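Local coordinates for protein metagenomic carboxyl esterase MGS0156 (Uncultured organism, PDB 5D8M) that probably hydrolyses carboxylic ester bonds, as expected of a carboxyl esterase with an alpha/beta-hydrolase fold, at residues 127-132 / 208-213; 195-200 / 262-267; 303-308 / 322-327; 111-116 / 327-332. All coordinates share one frame; numbering follows the deposited sequence.

How the interactions relate
Interactions 3 and 4 form one continuous region. They share Leu327 and helix 324-338, their centres are 11 Å apart, and they touch where Pro325 O lies 3.7 Å from Asp113 OD2. Interactions 1 and 2 lie near the two ends of helix 199-207, with centres 20 Å apart, and their segments alternate along the chain. Interactions 2 and 4 are on opposite sides of the chain's centre, about 34 Å apart between centres. Interactions 1 and 3 both border the probable nucleophile elbow between strand 151-157 and helix 159-170. Lys159 bonds to Trp130 O beside the first, and His157 packs on Ala303 and Met304 of the second.

Interaction 1 of 4, residues 127-132 / 208-213; sequences GGRWGS and MPLSSC
Met208, a selenomethionine just after helix 199-207, offers its carbonyl oxygen to the guanidinium of Arg129. Two nitrogens grip this one atom end-on. Arg129 NH2 is 2.6 Å from Met208 O, in the carbonyl plane and on a lone pair. Arg129 NH1 is 2.8 Å from the same Met208 O, but tilted 19° from that plane. Met208 CG lies 3.6 Å from Arg129 NH2. Leu210 then covers one face of the guanidinium. Its CD1 lies over the centre of the group, 3.7 Å from Arg129 CZ. The chain loops through Ser211 and Ser212 and returns at Cys213. Cys213 O accepts a second bond from Arg129 NH1, at 3.0 Å, with the donor 40° above the carbonyl plane. The sulfur stands between the backbone N and the carbonyl carbon (chi1 59°). This places Cys213 SG 3.5 Å from Arg129 NE, while the same sulfur forms the disulfide with Cys99. Beyond these residues, Pro214 O accepts from Arg129 NE and Ala205 O from NH2. A buried positive charge is thus met by a set of main-chain carbonyl oxygens. Ala205 O lies in the last turn of helix 199-207 and Met208 O just past its C-terminal end; the helix dipole there would probably favour the cation. The bonds tie the loop after strand 120-123 to this helix end.

Interaction 2 of 4, residues 195-200 / 262-267; sequences ETFSDG and RPFYDI
Phe197 lies on the extended link between helix 193-196 and helix 199-207 and faces Phe264, which sits in the first turns of helix 262-269. The two backbones stay well apart, and the rings bridge the distance. The bond from CA to CB of Phe197 points toward the helix. That of Phe264 does not point at Phe197. In Phe264 CG is anti to the carbonyl carbon (chi1 -53°), which swings the ring nearer all the same.

The rings meet rim to rim. Their centroids are 6.0 Å apart and their planes stand at 82°, yet neither ring lies over the face of the other. Phe197 CZ comes 3.5 Å from Phe264 CE1 and lies at the edge of the Phe264 ring, in its plane. Phe197 CE2 follows at 3.9 Å from the same Phe264 CE1. The contact is therefore a narrow apolar touch and not a T-shaped stack. Thr196 CG2 sits over the centre of one face of the Phe197 ring, 3.9 Å above its plane. Ile267 CD1 approaches more loosely, 4.5 Å from Phe197 CZ.

This is surface packing between two excursions from the central sheet. One follows strand 178-184 and the other follows strand 244-248. Asp266 fastens helix 262-269 to Arg254 through a salt bridge. Ser198 caps helix 199-207 by bonding Leu201 N. Leu193 of helix 193-196 packs on both Phe264 and Ile267, so it widens the join between the two helical regions.

Interaction 3 of 4, residues 303-308 / 322-327; sequences AMPFSK and YPRPAL
Arg324 begins the C-terminal helix 324-338 of this alpha/beta-hydrolase fold and lies against Pro305, in the loop after strand 290-293. In such hydrolases the loop after the last strand usually carries the catalytic histidine. The arginine chain bends at chi3, and chi4 (-88°) stands the guanidinium plane across the line of the chain, with one face to Pro305. Pro305 CA lies 3.6 Å above that face, toward its rim. Tyr322 O lies over the centre of the opposite face. The two side chains cross at a slant, with Pro305 CB 3.5 Å from Arg324 NH1. Further back, Arg324 CD packs on the backbone, 3.6 Å from Ala303 C. The polar rim has partners of its own. Asp109 forms a salt bridge with NH1, and the backbone carbonyl oxygens of Asn320 and Ala301 accept from NH2. A leucine in place of Arg324 would probably leave Asp109 without its charged mate and both of these carbonyls without this donor. Tyr322 O, the atom over the second face, also closes an inverse gamma turn centred on Pro323, accepting from Arg324 N at 2.8 Å.

Interaction 4 of 4, residues 111-116 / 327-332; sequences RPDVER and LLEAIA
Glu329 OE1 is approached by two groups. It is hydrogen-bonded to NE2 of His48, and Asp113 OD2 comes within 2.6 Å of Glu329 OE1 across the helix pair. The side chains of Asp113 and Glu329 cross at about a right angle, and their carboxylate planes are 32° apart. CG of Asp113 is anti to its own backbone nitrogen (chi1 172°), which carries the acid across to the partner helix. There Asp113 OD2 also rests 3.3 Å from Glu329 CB. Two buried acids this close would probably raise the pKa of at least one of them. The other oxygen, Glu329 OE2, has a salt bridge to Arg333. Replacing Asp113 by an alanine would probably open a gap beside Glu329 CB and take away the acid that faces OE1, leaving that oxygen to His48.

Alongside this polar pair runs an apolar one. Val114 CG1 reaches down to the backbone of the other helix, 3.5 Å from Glu329 N. The same methyl touches Leu328, with Val114 CG1 3.7 Å from Leu328 CG. Val114 CG2 meets the end of the leucine, 4.0 Å from Leu328 CD2.

The axes of segments 111-116 and 327-332 pass 9.1 Å apart and cross at -35°, running in roughly the same direction. Both helices pack on the central sheet, where Leu89 of strand 87-92 touches Val114 and Leu328 alike. Thr121 of strand 120-123 borders Val114. Helix 34-48 covers the polar end through His48 and also packs on Glu329 through Ile44.

Interaction 1 of 4, residues 127-132 / 208-213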
loop_
_atom_site.group_PDB
_atom_site.type_symbol
_atom_site.label_atom_id
_atom_site.label_comp_id
_atom_site.label_asym_id
_atom_site.label_seq_id
_atom_site.Cartn_x
_atom_site.Cartn_y
_atom_site.Cartn_z
ATOM N N GLY A 127 12.378 -1.980 8.897
ATOM C CA GLY A 127 12.140 -2.340 10.277
ATOM C C GLY A 127 10.642 -2.443 10.494
ATOM O O GLY A 127 9.905 -1.466 10.307
ATOM N N GLY A 128 10.179 -3.631 10.863
ATOM C CA GLY A 128 8.768 -3.824 11.147
ATOM C C GLY A 128 8.294 -3.005 12.344
ATOM O O GLY A 128 7.108 -2.674 12.443
ATOM N N ARG A 129 9.214 -2.691 13.257
ATOM C CA ARG A 129 8.873 -1.928 14.446
ATOM C C ARG A 129 9.605 -0.577 14.541
ATOM O O ARG A 129 9.741 -0.010 15.626
ATOM C CB ARG A 129 9.163 -2.782 15.683
ATOM C CG ARG A 129 8.405 -4.112 15.665
ATOM C CD ARG A 129 8.453 -4.781 17.018
ATOM N NE ARG A 129 9.700 -5.509 17.242
ATOM C CZ ARG A 129 9.975 -6.165 18.363
ATOM N NH1 ARG A 129 11.119 -6.820 18.498
ATOM N NH2 ARG A 129 9.110 -6.157 19.359
ATOM N N TRP A 130 10.057 -0.056 13.403
ATOM C CA TRP A 130 10.856 1.172 13.374
ATOM C C TRP A 130 10.079 2.343 12.769
ATOM O O TRP A 130 9.176 2.122 11.989
ATOM C CB TRP A 130 12.132 0.946 12.566
ATOM C CG TRP A 130 13.151 0.084 13.288
ATOM C CD1 TRP A 130 13.095 -0.361 14.579
ATOM C CD2 TRP A 130 14.386 -0.399 12.751
ATOM N NE1 TRP A 130 14.226 -1.097 14.879
ATOM C CE2 TRP A 130 15.031 -1.131 13.768
ATOM C CE3 TRP A 130 15.002 -0.292 11.507
ATOM C CZ2 TRP A 130 16.265 -1.752 13.574
ATOM C CZ3 TRP A 130 16.229 -0.917 11.316
ATOM C CH2 TRP A 130 16.850 -1.622 12.345
ATOM N N GLY A 131 10.471 3.579 13.094
ATOM C CA GLY A 131 9.785 4.759 12.596
ATOM C C GLY A 131 10.101 5.019 11.127
ATOM O O GLY A 131 11.018 4.421 10.554
ATOM N N SER A 132 9.335 5.910 10.512
ATOM C CA SER A 132 9.507 6.210 9.095
ATOM C C SER A 132 10.874 6.827 8.744
ATOM O O SER A 132 11.412 6.521 7.697
ATOM C CB SER A 132 8.391 7.136 8.630
ATOM O OG SER A 132 7.189 6.401 8.523
HETATM N N MSE A 208 9.411 -5.915 22.819
HETATM C CA MSE A 208 9.511 -7.327 23.166
HETATM C C MSE A 208 10.404 -8.064 22.167
HETATM O O MSE A 208 10.360 -7.798 20.967
HETATM C CB MSE A 208 8.126 -7.974 23.243
HETATM C CG MSE A 208 7.343 -7.943 21.955
HETATM SE SE MSE A 208 5.793 -9.109 22.072
HETATM C CE MSE A 208 6.749 -10.739 22.551
ATOM N N PRO A 209 11.231 -8.987 22.674
ATOM C CA PRO A 209 12.187 -9.734 21.848
ATOM C C PRO A 209 11.491 -10.664 20.856
ATOM O O PRO A 209 10.667 -11.489 21.238
ATOM C CB PRO A 209 12.993 -10.531 22.880
ATOM C CG PRO A 209 12.072 -10.658 24.039
ATOM C CD PRO A 209 11.288 -9.389 24.090
ATOM N N LEU A 210 11.824 -10.503 19.581
ATOM C CA LEU A 210 11.298 -11.345 18.513
ATOM C C LEU A 210 12.465 -11.746 17.620
ATOM O O LEU A 210 13.342 -10.919 17.321
ATOM C CB LEU A 210 10.223 -10.615 17.706
ATOM C CG LEU A 210 8.931 -10.124 18.399
ATOM C CD1 LEU A 210 8.139 -9.254 17.458
ATOM C CD2 LEU A 210 8.060 -11.286 18.888
ATOM N N SER A 211 12.484 -13.001 17.194
ATOM C CA SER A 211 13.631 -13.510 16.448
ATOM C C SER A 211 13.630 -13.057 14.980
ATOM O O SER A 211 14.598 -13.296 14.259
ATOM C CB SER A 211 13.668 -15.044 16.523
ATOM O OG SER A 211 12.496 -15.599 15.951
ATOM N N SER A 212 12.561 -12.394 14.544
ATOM C CA SER A 212 12.464 -11.973 13.147
ATOM C C SER A 212 12.457 -10.458 12.930
ATOM O O SER A 212 12.503 -10.007 11.796
ATOM C CB SER A 212 11.216 -12.566 12.500
ATOM O OG SER A 212 11.453 -13.926 12.145
ATOM N N CYS A 213 12.394 -9.671 13.994
ATOM C CA CYS A 213 12.453 -8.213 13.816
ATOM C C CYS A 213 13.027 -7.555 15.065
ATOM O O CYS A 213 12.707 -7.937 16.191
ATOM C CB CYS A 213 11.057 -7.639 13.448
ATOM S SG CYS A 213 9.755 -7.946 14.668
#

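Interaction 2 of 4, residues 195-200 / 262-267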
loop_
_atom_site.group_PDB
_atom_site.type_symbol
_atom_site.label_atom_id
_atom_site.label_comp_id
_atom_site.label_asym_id
_atom_site.label_seq_id
_atom_site.Cartn_x
_atom_site.Cartn_y
_atom_site.Cartn_z
ATOM N N GLU A 195 -3.894 5.633 17.528
ATOM C CA GLU A 195 -4.111 6.342 18.784
ATOM C C GLU A 195 -5.022 5.575 19.728
ATOM O O GLU A 195 -5.104 5.900 20.902
ATOM C CB GLU A 195 -4.705 7.726 18.524
ATOM C CG GLU A 195 -3.734 8.736 17.934
ATOM C CD GLU A 195 -2.981 9.530 18.985
ATOM O OE1 GLU A 195 -2.908 9.085 20.155
ATOM O OE2 GLU A 195 -2.461 10.614 18.633
ATOM N N THR A 196 -5.713 4.563 19.222
ATOM C CA THR A 196 -6.754 3.879 20.007
ATOM C C THR A 196 -6.229 3.128 21.236
ATOM O O THR A 196 -6.897 3.071 22.267
ATOM C CB THR A 196 -7.535 2.878 19.126
ATOM O OG1 THR A 196 -8.143 3.579 18.041
ATOM C CG2 THR A 196 -8.621 2.180 19.912
ATOM N N PHE A 197 -5.037 2.553 21.139
ATOM C CA PHE A 197 -4.558 1.693 22.220
ATOM C C PHE A 197 -3.499 2.358 23.108
ATOM O O PHE A 197 -2.801 3.275 22.681
ATOM C CB PHE A 197 -4.062 0.380 21.615
ATOM C CG PHE A 197 -5.084 -0.264 20.712
ATOM C CD1 PHE A 197 -6.225 -0.862 21.251
ATOM C CD2 PHE A 197 -4.938 -0.227 19.336
ATOM C CE1 PHE A 197 -7.185 -1.430 20.427
ATOM C CE2 PHE A 197 -5.898 -0.799 18.507
ATOM C CZ PHE A 197 -7.020 -1.397 19.051
ATOM N N SER A 198 -3.411 1.908 24.356
ATOM C CA SER A 198 -2.578 2.569 25.362
ATOM C C SER A 198 -1.093 2.557 25.004
ATOM O O SER A 198 -0.606 1.620 24.368
ATOM C CB SER A 198 -2.774 1.915 26.737
ATOM O OG SER A 198 -1.967 0.758 26.872
ATOM N N ASP A 199 -0.386 3.603 25.432
ATOM C CA ASP A 199 1.058 3.719 25.232
ATOM C C ASP A 199 1.805 2.529 25.820
ATOM O O ASP A 199 2.768 2.042 25.231
ATOM C CB ASP A 199 1.585 5.016 25.860
ATOM C CG ASP A 199 1.071 6.261 25.156
ATOM O OD1 ASP A 199 0.804 6.193 23.933
ATOM O OD2 ASP A 199 0.925 7.307 25.830
ATOM N N GLY A 200 1.359 2.074 26.989
ATOM C CA GLY A 200 1.955 0.920 27.643
ATOM C C GLY A 200 1.941 -0.299 26.740
ATOM O O GLY A 200 2.961 -0.969 26.553
ATOM N N ARG A 262 -11.283 -8.193 11.746
ATOM C CA ARG A 262 -12.656 -7.756 11.986
ATOM C C ARG A 262 -12.857 -6.862 13.210
ATOM O O ARG A 262 -13.612 -5.908 13.123
ATOM C CB ARG A 262 -13.593 -8.962 12.088
ATOM C CG ARG A 262 -13.750 -9.662 10.763
ATOM C CD ARG A 262 -15.046 -10.466 10.724
ATOM N NE ARG A 262 -15.114 -11.238 9.497
ATOM C CZ ARG A 262 -14.876 -12.543 9.421
ATOM N NH1 ARG A 262 -14.600 -13.243 10.520
ATOM N NH2 ARG A 262 -14.949 -13.152 8.241
ATOM N N PRO A 263 -12.206 -7.163 14.349
ATOM C CA PRO A 263 -12.410 -6.219 15.452
ATOM C C PRO A 263 -11.965 -4.786 15.130
ATOM O O PRO A 263 -12.563 -3.825 15.638
ATOM C CB PRO A 263 -11.547 -6.807 16.573
ATOM C CG PRO A 263 -11.514 -8.273 16.291
ATOM C CD PRO A 263 -11.449 -8.358 14.783
ATOM N N PHE A 264 -10.942 -4.641 14.295
ATOM C CA PHE A 264 -10.441 -3.313 13.946
ATOM C C PHE A 264 -11.313 -2.728 12.857
ATOM O O PHE A 264 -11.628 -1.544 12.890
ATOM C CB PHE A 264 -8.959 -3.388 13.528
ATOM C CG PHE A 264 -8.111 -4.083 14.552
ATOM C CD1 PHE A 264 -7.754 -3.422 15.728
ATOM C CD2 PHE A 264 -7.754 -5.418 14.400
ATOM C CE1 PHE A 264 -7.003 -4.076 16.725
ATOM C CE2 PHE A 264 -6.996 -6.086 15.388
ATOM C CZ PHE A 264 -6.621 -5.419 16.547
ATOM N N TYR A 265 -11.724 -3.570 11.905
ATOM C CA TYR A 265 -12.730 -3.171 10.928
ATOM C C TYR A 265 -13.962 -2.564 11.607
ATOM O O TYR A 265 -14.525 -1.581 11.131
ATOM C CB TYR A 265 -13.159 -4.368 10.084
ATOM C CG TYR A 265 -14.312 -4.058 9.156
ATOM C CD1 TYR A 265 -14.080 -3.578 7.867
ATOM C CD2 TYR A 265 -15.619 -4.253 9.556
ATOM C CE1 TYR A 265 -15.139 -3.292 7.018
ATOM C CE2 TYR A 265 -16.673 -3.972 8.723
ATOM C CZ TYR A 265 -16.430 -3.497 7.461
ATOM O OH TYR A 265 -17.502 -3.227 6.638
ATOM N N ASP A 266 -14.382 -3.177 12.712
ATOM C CA ASP A 266 -15.597 -2.779 13.386
ATOM C C ASP A 266 -15.454 -1.394 14.027
ATOM O O ASP A 266 -16.399 -0.622 14.058
ATOM C CB ASP A 266 -15.996 -3.811 14.447
ATOM C CG ASP A 266 -16.583 -5.097 13.839
ATOM O OD1 ASP A 266 -16.970 -5.104 12.639
ATOM O OD2 ASP A 266 -16.681 -6.093 14.580
ATOM N N ILE A 267 -14.263 -1.075 14.510
ATOM C CA ILE A 267 -14.014 0.253 15.029
ATOM C C ILE A 267 -14.116 1.300 13.920
ATOM O O ILE A 267 -14.828 2.308 14.068
ATOM C CB ILE A 267 -12.641 0.335 15.692
ATOM C CG1 ILE A 267 -12.616 -0.588 16.912
ATOM C CG2 ILE A 267 -12.351 1.778 16.121
ATOM C CD1 ILE A 267 -11.234 -0.712 17.526
#

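Interaction 3 of 4, residues 303-308 / 322-327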
loop_
_atom_site.group_PDB
_atom_site.type_symbol
_atom_site.label_atom_id
_atom_site.label_comp_id
_atom_site.label_asym_id
_atom_site.label_seq_id
_atom_site.Cartn_x
_atom_site.Cartn_y
_atom_site.Cartn_z
ATOM N N ALA A 303 -2.043 -7.551 -0.627
ATOM C CA ALA A 303 -0.602 -7.443 -0.856
ATOM C C ALA A 303 0.298 -8.469 -0.170
ATOM O O ALA A 303 1.420 -8.672 -0.614
ATOM C CB ALA A 303 -0.133 -6.033 -0.453
HETATM N N MSE A 304 -0.163 -9.073 0.927
HETATM C CA MSE A 304 0.664 -9.966 1.741
HETATM C C MSE A 304 0.089 -11.370 1.738
HETATM O O MSE A 304 -0.911 -11.622 2.424
HETATM C CB MSE A 304 0.757 -9.459 3.200
HETATM C CG MSE A 304 1.566 -8.185 3.369
HETATM SE SE MSE A 304 3.466 -8.566 3.481
HETATM C CE MSE A 304 3.582 -9.312 5.280
ATOM N N PRO A 305 0.720 -12.295 0.992
ATOM C CA PRO A 305 0.262 -13.679 0.962
ATOM C C PRO A 305 0.642 -14.443 2.238
ATOM O O PRO A 305 1.792 -14.391 2.673
ATOM C CB PRO A 305 0.995 -14.268 -0.255
ATOM C CG PRO A 305 2.271 -13.452 -0.352
ATOM C CD PRO A 305 1.880 -12.065 0.100
ATOM N N PHE A 306 -0.328 -15.149 2.816
ATOM C CA PHE A 306 -0.086 -16.080 3.907
ATOM C C PHE A 306 -0.579 -17.450 3.451
ATOM O O PHE A 306 -1.763 -17.610 3.158
ATOM C CB PHE A 306 -0.832 -15.661 5.191
ATOM C CG PHE A 306 -0.287 -14.431 5.856
ATOM C CD1 PHE A 306 -0.644 -13.174 5.417
ATOM C CD2 PHE A 306 0.563 -14.542 6.956
ATOM C CE1 PHE A 306 -0.137 -12.037 6.037
ATOM C CE2 PHE A 306 1.063 -13.414 7.583
ATOM C CZ PHE A 306 0.720 -12.159 7.106
ATOM N N SER A 307 0.290 -18.449 3.405
ATOM C CA SER A 307 -0.173 -19.765 2.954
ATOM C C SER A 307 0.356 -20.958 3.756
ATOM O O SER A 307 -0.079 -22.094 3.544
ATOM C CB SER A 307 0.178 -19.943 1.476
ATOM O OG SER A 307 1.391 -19.281 1.159
ATOM N N LYS A 308 1.282 -20.699 4.676
ATOM C CA LYS A 308 1.880 -21.750 5.502
ATOM C C LYS A 308 0.834 -22.476 6.349
ATOM O O LYS A 308 0.183 -21.881 7.206
ATOM C CB LYS A 308 2.972 -21.168 6.409
ATOM N N TYR A 322 -6.795 -13.179 -2.890
ATOM C CA TYR A 322 -7.018 -12.048 -3.785
ATOM C C TYR A 322 -6.053 -12.221 -4.964
ATOM O O TYR A 322 -4.966 -12.765 -4.784
ATOM C CB TYR A 322 -6.778 -10.688 -3.092
ATOM C CG TYR A 322 -7.133 -9.540 -3.999
ATOM C CD1 TYR A 322 -8.469 -9.153 -4.176
ATOM C CD2 TYR A 322 -6.152 -8.874 -4.729
ATOM C CE1 TYR A 322 -8.805 -8.123 -5.034
ATOM C CE2 TYR A 322 -6.486 -7.852 -5.601
ATOM C CZ TYR A 322 -7.801 -7.485 -5.746
ATOM O OH TYR A 322 -8.106 -6.481 -6.618
ATOM N N PRO A 323 -6.435 -11.766 -6.175
ATOM C CA PRO A 323 -5.486 -11.917 -7.300
ATOM C C PRO A 323 -4.344 -10.898 -7.287
ATOM O O PRO A 323 -4.271 -10.026 -8.163
ATOM C CB PRO A 323 -6.373 -11.721 -8.540
ATOM C CG PRO A 323 -7.524 -10.885 -8.061
ATOM C CD PRO A 323 -7.779 -11.386 -6.641
ATOM N N ARG A 324 -3.457 -11.013 -6.300
ATOM C CA ARG A 324 -2.268 -10.140 -6.206
ATOM C C ARG A 324 -1.378 -10.129 -7.477
ATOM O O ARG A 324 -0.932 -9.047 -7.880
ATOM C CB ARG A 324 -1.425 -10.530 -4.957
ATOM C CG ARG A 324 -2.153 -10.220 -3.605
ATOM C CD ARG A 324 -1.357 -10.725 -2.396
ATOM N NE ARG A 324 -1.325 -12.194 -2.339
ATOM C CZ ARG A 324 -2.260 -12.925 -1.739
ATOM N NH1 ARG A 324 -2.165 -14.244 -1.727
ATOM N NH2 ARG A 324 -3.286 -12.328 -1.150
ATOM N N PRO A 325 -1.130 -11.295 -8.128
ATOM C CA PRO A 325 -0.306 -11.219 -9.342
ATOM C C PRO A 325 -0.921 -10.341 -10.413
ATOM O O PRO A 325 -0.207 -9.532 -11.017
ATOM C CB PRO A 325 -0.240 -12.671 -9.827
ATOM C CG PRO A 325 -0.449 -13.494 -8.557
ATOM C CD PRO A 325 -1.473 -12.698 -7.799
ATOM N N ALA A 326 -2.224 -10.491 -10.640
ATOM C CA ALA A 326 -2.890 -9.676 -11.646
ATOM C C ALA A 326 -2.838 -8.206 -11.249
ATOM O O ALA A 326 -2.617 -7.330 -12.102
ATOM C CB ALA A 326 -4.307 -10.120 -11.836
ATOM N N LEU A 327 -3.035 -7.938 -9.955
ATOM C CA LEU A 327 -2.993 -6.572 -9.439
ATOM C C LEU A 327 -1.628 -5.935 -9.675
ATOM O O LEU A 327 -1.563 -4.805 -10.149
ATOM C CB LEU A 327 -3.320 -6.528 -7.938
ATOM C CG LEU A 327 -3.421 -5.124 -7.303
ATOM C CD1 LEU A 327 -4.726 -4.392 -7.724
ATOM C CD2 LEU A 327 -3.341 -5.217 -5.760
#

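Interaction 4 of 4, residues 111-116 / 327-332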
loop_
_atom_site.group_PDB
_atom_site.type_symbol
_atom_site.label_atom_id
_atom_site.label_comp_id
_atom_site.label_asym_id
_atom_site.label_seq_id
_atom_site.Cartn_x
_atom_site.Cartn_y
_atom_site.Cartn_z
ATOM N N ARG A 111 5.408 -11.937 -7.810
ATOM C CA ARG A 111 6.665 -11.598 -8.474
ATOM C C ARG A 111 7.046 -12.505 -9.660
ATOM O O ARG A 111 7.570 -11.983 -10.644
ATOM C CB ARG A 111 7.783 -11.553 -7.434
ATOM C CG ARG A 111 7.497 -10.439 -6.394
ATOM C CD ARG A 111 8.478 -10.492 -5.244
ATOM N NE ARG A 111 9.829 -10.142 -5.686
ATOM C CZ ARG A 111 10.909 -10.185 -4.902
ATOM N NH1 ARG A 111 10.800 -10.571 -3.626
ATOM N NH2 ARG A 111 12.101 -9.853 -5.394
ATOM N N PRO A 112 6.755 -13.826 -9.608
ATOM C CA PRO A 112 7.006 -14.593 -10.841
ATOM C C PRO A 112 6.234 -14.059 -12.063
ATOM O O PRO A 112 6.795 -14.009 -13.168
ATOM C CB PRO A 112 6.534 -16.001 -10.476
ATOM C CG PRO A 112 6.766 -16.084 -8.984
ATOM C CD PRO A 112 6.390 -14.716 -8.484
ATOM N N ASP A 113 4.984 -13.644 -11.870
ATOM C CA ASP A 113 4.196 -13.208 -13.010
ATOM C C ASP A 113 4.732 -11.905 -13.581
ATOM O O ASP A 113 4.806 -11.749 -14.788
ATOM C CB ASP A 113 2.720 -13.029 -12.661
ATOM C CG ASP A 113 1.933 -12.373 -13.804
ATOM O OD1 ASP A 113 1.560 -13.104 -14.756
ATOM O OD2 ASP A 113 1.700 -11.134 -13.746
ATOM N N VAL A 114 5.105 -10.956 -12.743
ATOM C CA VAL A 114 5.485 -9.682 -13.344
ATOM C C VAL A 114 6.876 -9.821 -13.968
ATOM O O VAL A 114 7.166 -9.184 -14.970
ATOM C CB VAL A 114 5.416 -8.496 -12.345
ATOM C CG1 VAL A 114 3.966 -8.316 -11.816
ATOM C CG2 VAL A 114 6.386 -8.660 -11.196
ATOM N N GLU A 115 7.704 -10.710 -13.432
ATOM C CA GLU A 115 9.034 -10.941 -14.006
ATOM C C GLU A 115 8.964 -11.681 -15.342
ATOM O O GLU A 115 9.765 -11.443 -16.248
ATOM C CB GLU A 115 9.912 -11.689 -13.003
ATOM C CG GLU A 115 10.288 -10.789 -11.834
ATOM C CD GLU A 115 11.267 -11.419 -10.872
ATOM O OE1 GLU A 115 11.613 -12.602 -11.070
ATOM O OE2 GLU A 115 11.694 -10.726 -9.920
ATOM N N ARG A 116 7.986 -12.561 -15.476
ATOM C CA ARG A 116 7.714 -13.156 -16.773
ATOM C C ARG A 116 7.491 -12.070 -17.828
ATOM O O ARG A 116 7.925 -12.200 -18.982
ATOM C CB ARG A 116 6.490 -14.048 -16.696
ATOM C CG ARG A 116 5.738 -14.203 -17.993
ATOM C CD ARG A 116 4.818 -15.408 -17.909
ATOM N NE ARG A 116 5.589 -16.634 -17.721
ATOM C CZ ARG A 116 5.075 -17.809 -17.364
ATOM N NH1 ARG A 116 3.771 -17.932 -17.139
ATOM N NH2 ARG A 116 5.872 -18.863 -17.236
ATOM N N LEU A 327 -3.035 -7.938 -9.955
ATOM C CA LEU A 327 -2.993 -6.572 -9.439
ATOM C C LEU A 327 -1.628 -5.935 -9.675
ATOM O O LEU A 327 -1.563 -4.805 -10.149
ATOM C CB LEU A 327 -3.320 -6.528 -7.938
ATOM C CG LEU A 327 -3.421 -5.124 -7.303
ATOM C CD1 LEU A 327 -4.726 -4.392 -7.724
ATOM C CD2 LEU A 327 -3.341 -5.217 -5.760
ATOM N N LEU A 328 -0.550 -6.650 -9.335
ATOM C CA LEU A 328 0.794 -6.104 -9.474
ATOM C C LEU A 328 1.160 -5.916 -10.956
ATOM O O LEU A 328 1.772 -4.914 -11.319
ATOM C CB LEU A 328 1.822 -7.005 -8.796
ATOM C CG LEU A 328 3.246 -6.456 -8.672
ATOM C CD1 LEU A 328 3.247 -5.187 -7.803
ATOM C CD2 LEU A 328 4.197 -7.520 -8.081
ATOM N N GLU A 329 0.800 -6.884 -11.799
ATOM C CA GLU A 329 1.009 -6.727 -13.221
ATOM C C GLU A 329 0.222 -5.540 -13.800
ATOM O O GLU A 329 0.756 -4.776 -14.612
ATOM C CB GLU A 329 0.651 -8.023 -13.963
ATOM C CG GLU A 329 1.100 -7.983 -15.417
ATOM C CD GLU A 329 0.563 -9.136 -16.260
ATOM O OE1 GLU A 329 0.336 -10.260 -15.719
ATOM O OE2 GLU A 329 0.354 -8.915 -17.478
ATOM N N ALA A 330 -1.030 -5.366 -13.383
ATOM C CA ALA A 330 -1.814 -4.219 -13.832
ATOM C C ALA A 330 -1.164 -2.905 -13.391
ATOM O O ALA A 330 -1.098 -1.940 -14.167
ATOM C CB ALA A 330 -3.280 -4.310 -13.305
ATOM N N ILE A 331 -0.685 -2.870 -12.153
ATOM C CA ILE A 331 0.022 -1.691 -11.664
ATOM C C ILE A 331 1.215 -1.368 -12.576
ATOM O O ILE A 331 1.321 -0.240 -13.056
ATOM C CB ILE A 331 0.512 -1.888 -10.214
ATOM C CG1 ILE A 331 -0.676 -1.890 -9.241
ATOM C CG2 ILE A 331 1.599 -0.849 -9.828
ATOM C CD1 ILE A 331 -0.272 -2.441 -7.876
ATOM N N ALA A 332 2.085 -2.353 -12.808
ATOM C CA ALA A 332 3.264 -2.174 -13.659
ATOM C C ALA A 332 2.904 -1.683 -15.055
ATOM O O ALA A 332 3.575 -0.816 -15.594
ATOM C CB ALA A 332 4.078 -3.498 -13.765
#